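Local coordinates for protein phosphohistidine phosphatase SixA (Escherichia coli, PDB 1UJC) that removes the phosphoryl group from phosphohistidine in the HPt domain of the sensor kinase ArcB, acting in a multistep His-Asp phosphorelay, at residues 23-26 with 27-31; 91-94 with 95-99. All blocks are in the same frame, centred on the assembly; numbering follows the deposited sequence.

Two helix ends of an alpha/beta phosphatase are described, one a start and the other a finish. Contact 1 opens helix 25-40 and contact 2 closes helix 85-98; they lie on opposite sides of the chain's centre, with centres 31 Å apart and nearest atoms about 19 Å apart, and do not touch. Contact 1 is near the active-site pocket: the side chain of Leu23 is about 8 Å from the bound tungstate, a phosphate mimic held by Arg7, His8, Arg55, His108 and Leu109, and it packs on helix 54-66, which carries Arg55. Contact 2 precedes strand 102-107, the strand that leads to His108.

Contact 1. Residues 23-26 with 27-31; sequences LTTN and GCDES
The Asn26 amide and the Glu30 carboxylate, one helical turn apart, have planes turned 50° from each other. Glu30 approaches one face of the amide at a slant, its CG 3.5 Å from Asn26 OD1, while a water at the oxygen end donates to Asn26 OD1 and to Asp29 OD2. With CG anti to the backbone N (chi1 170°), Asn26 sends its amide over the Glu30 stem. Asp29 folds back beside Thr25 instead: its OD2, which takes the water's other hydrogen, lies 3.4 Å from the Thr25 methyl CG2.

Thr24 is the N-cap. Its OG1, placed between backbone N and carbonyl carbon (chi1 68°), accepts from Gly27 N at 2.8 Å and also bonds to Asp10. Glycine suits position 27, since a beta carbon would press on Thr24 OG1 and Leu23 CG. Just before the cap in sequence, Leu23 CB meets Cys28 SG at 4.1 Å, and this small apolar pair leans on helix 54-66. Ser31 OG donates to Gly27 O at 2.9 Å, supplementing the backbone bond to the same oxygen.

Glu30 OE2 forms a salt bridge with Lys156, so an alanine here would probably leave that lysine without its charged mate and open a gap beside the Asn26 amide. Polar chemistry thus secures the helix start twice: Thr24 OG1, itself bonded to Asp10, caps the N-H of Gly27, and the bridge from Glu30 ties the next turn to the C-terminal part of the chain.

Contact 2. Residues 91-94 with 95-99; sequences YLQA and LTNEG
From Tyr91 to Glu98 the backbone is helical, and each carbonyl of 91-94 faces an N-H four residues on: Leu95 N donates to Tyr91 O at 3.1 Å with an almost straight angle of 170°, whereas the last such bond, Glu98 N to Ala94 O, is weak. Gly99 then leaves the helix with phi 114°, a value at which a beta carbon would jam against the preceding carbonyl oxygen, so glycine fits.

Two side chains add a second donor to carbonyls already in use. Thr96 OG1, lying beside its own backbone N (chi1 -66°), donates to Leu92 O at 2.9 Å, on the other face of the carbonyl from Thr96 N. Asn97 ND2 does the same to Gln93 O at 2.9 Å, above the carbonyl plane and opposite Asn97 N. Short side chains with a donor suit both places, able to fold back one turn. The side chains of Gln93 and Asn97 lie side by side, with Asn97 ND2 3.6 Å from Gln93 CG. Gln93 NE2 donates to Glu140 O, and Asn97 ND2 does so in addition to its bond to Gln93 O.

On another side of the helix, Leu95 CD1 meets the Tyr91 ring obliquely, 3.9 Å from CE2. Tyr91 OH is tied to Glu74 and the ring touches Leu49, while Glu98 OE2 reaches Arg47 in a salt bridge. A different part of the helix surface, Leu92 and Thr96, packs on Leu138.

The helix ends in a Schellman motif, with Gly99 at positive phi and its N bonded to Thr96 O at 3.2 Å. It closes the helix of a beta-alpha-beta crossover from strand 74-75 to parallel strand 102-107.

Contact 1. Residues 23-26 with 27-31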
# COMPACT_ATOMS: atom_id res chain seq x y z
N LEU A 23 11.07 -3.71 -10.56
CA LEU A 23 10.42 -2.44 -10.85
C LEU A 23 11.14 -1.80 -12.04
O LEU A 23 12.32 -2.06 -12.26
CB LEU A 23 10.52 -1.54 -9.62
CG LEU A 23 9.27 -0.83 -9.08
CD1 LEU A 23 8.05 -1.75 -9.15
CD2 LEU A 23 9.54 -0.39 -7.64
N THR A 24 10.44 -0.99 -12.81
CA THR A 24 11.07 -0.31 -13.94
C THR A 24 11.60 1.02 -13.40
O THR A 24 11.26 1.44 -12.29
CB THR A 24 10.07 0.03 -15.05
OG1 THR A 24 9.16 1.03 -14.58
CG2 THR A 24 9.29 -1.21 -15.48
N THR A 25 12.43 1.69 -14.20
CA THR A 25 12.98 2.98 -13.82
C THR A 25 11.84 3.95 -13.51
O THR A 25 11.88 4.66 -12.50
CB THR A 25 13.84 3.55 -14.97
OG1 THR A 25 14.98 2.70 -15.14
CG2 THR A 25 14.29 4.96 -14.66
N ASN A 26 10.84 3.98 -14.38
CA ASN A 26 9.68 4.85 -14.19
C ASN A 26 8.95 4.44 -12.92
O ASN A 26 8.53 5.30 -12.14
CB ASN A 26 8.74 4.75 -15.41
CG ASN A 26 7.41 5.44 -15.18
OD1 ASN A 26 7.33 6.67 -15.09
ND2 ASN A 26 6.34 4.65 -15.09
N GLY A 27 8.80 3.14 -12.72
CA GLY A 27 8.13 2.64 -11.53
C GLY A 27 8.84 3.13 -10.28
O GLY A 27 8.20 3.43 -9.27
N CYS A 28 10.16 3.21 -10.35
CA CYS A 28 10.96 3.71 -9.23
C CYS A 28 10.72 5.21 -9.10
O CYS A 28 10.42 5.71 -8.02
CB CYS A 28 12.45 3.45 -9.47
SG CYS A 28 12.98 1.73 -9.27
N ASP A 29 10.84 5.91 -10.22
CA ASP A 29 10.64 7.36 -10.23
C ASP A 29 9.30 7.76 -9.64
O ASP A 29 9.24 8.61 -8.75
CB ASP A 29 10.75 7.91 -11.65
CG ASP A 29 12.11 7.64 -12.29
OD1 ASP A 29 13.14 7.78 -11.61
OD2 ASP A 29 12.13 7.31 -13.49
N GLU A 30 8.22 7.15 -10.12
CA GLU A 30 6.89 7.48 -9.63
C GLU A 30 6.68 7.08 -8.18
O GLU A 30 5.95 7.74 -7.45
CB GLU A 30 5.82 6.82 -10.49
CG GLU A 30 5.88 7.22 -11.94
CD GLU A 30 4.63 6.81 -12.69
OE1 GLU A 30 4.18 5.66 -12.49
OE2 GLU A 30 4.11 7.63 -13.47
N SER A 31 7.32 5.99 -7.76
CA SER A 31 7.17 5.57 -6.38
C SER A 31 7.82 6.59 -5.45
O SER A 31 7.31 6.86 -4.36
CB SER A 31 7.78 4.18 -6.18
OG SER A 31 6.89 3.18 -6.65
O HOH W 1 9.93 8.47 -14.83

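Contact 2. Residues 91-94 with 95-99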
# COMPACT_ATOMS: atom_id res chain seq x y z
N TYR A 91 -5.86 -8.39 10.16
CA TYR A 91 -4.52 -8.03 10.59
C TYR A 91 -4.54 -6.53 10.92
O TYR A 91 -4.02 -6.10 11.95
CB TYR A 91 -3.51 -8.33 9.47
CG TYR A 91 -2.05 -8.32 9.88
CD1 TYR A 91 -1.35 -9.51 10.07
CD2 TYR A 91 -1.35 -7.12 10.03
CE1 TYR A 91 0.01 -9.51 10.39
CE2 TYR A 91 0.01 -7.11 10.34
CZ TYR A 91 0.68 -8.31 10.52
OH TYR A 91 2.03 -8.31 10.83
N LEU A 92 -5.15 -5.74 10.04
CA LEU A 92 -5.24 -4.30 10.25
C LEU A 92 -6.07 -3.94 11.48
O LEU A 92 -5.71 -3.02 12.22
CB LEU A 92 -5.82 -3.62 9.00
CG LEU A 92 -4.81 -3.37 7.88
CD1 LEU A 92 -5.52 -3.02 6.57
CD2 LEU A 92 -3.87 -2.25 8.29
N GLN A 93 -7.16 -4.68 11.71
CA GLN A 93 -8.00 -4.42 12.87
C GLN A 93 -7.19 -4.72 14.14
O GLN A 93 -7.31 -4.01 15.14
CB GLN A 93 -9.28 -5.28 12.82
CG GLN A 93 -10.13 -5.22 14.10
CD GLN A 93 -11.54 -5.77 13.92
OE1 GLN A 93 -11.76 -6.74 13.18
NE2 GLN A 93 -12.50 -5.16 14.60
N ALA A 94 -6.37 -5.76 14.08
CA ALA A 94 -5.52 -6.13 15.21
C ALA A 94 -4.62 -4.95 15.55
O ALA A 94 -4.63 -4.46 16.68
CB ALA A 94 -4.67 -7.34 14.86
N LEU A 95 -3.85 -4.48 14.58
CA LEU A 95 -2.96 -3.35 14.81
C LEU A 95 -3.72 -2.13 15.33
O LEU A 95 -3.22 -1.40 16.18
CB LEU A 95 -2.21 -2.99 13.53
CG LEU A 95 -1.29 -4.07 12.93
CD1 LEU A 95 -0.53 -3.49 11.74
CD2 LEU A 95 -0.32 -4.57 13.98
N THR A 96 -4.93 -1.93 14.82
CA THR A 96 -5.75 -0.79 15.25
C THR A 96 -6.02 -0.88 16.75
O THR A 96 -5.89 0.11 17.46
CB THR A 96 -7.10 -0.75 14.49
OG1 THR A 96 -6.86 -0.48 13.11
CG2 THR A 96 -8.01 0.34 15.06
N ASN A 97 -6.38 -2.06 17.22
CA ASN A 97 -6.66 -2.27 18.64
C ASN A 97 -5.38 -2.27 19.47
O ASN A 97 -5.42 -2.10 20.69
CB ASN A 97 -7.43 -3.58 18.84
CG ASN A 97 -8.90 -3.45 18.51
OD1 ASN A 97 -9.68 -2.93 19.30
ND2 ASN A 97 -9.27 -3.90 17.32
N GLU A 98 -4.25 -2.46 18.80
CA GLU A 98 -2.95 -2.48 19.45
C GLU A 98 -2.52 -1.06 19.78
O GLU A 98 -1.70 -0.83 20.67
CB GLU A 98 -1.92 -3.16 18.52
CG GLU A 98 -0.47 -3.14 19.03
CD GLU A 98 0.48 -3.91 18.12
OE1 GLU A 98 0.38 -5.15 18.07
OE2 GLU A 98 1.33 -3.27 17.46
N GLY A 99 -3.07 -0.10 19.04
CA GLY A 99 -2.72 1.29 19.27
C GLY A 99 -1.98 1.92 18.10
O GLY A 99 -1.77 3.12 18.08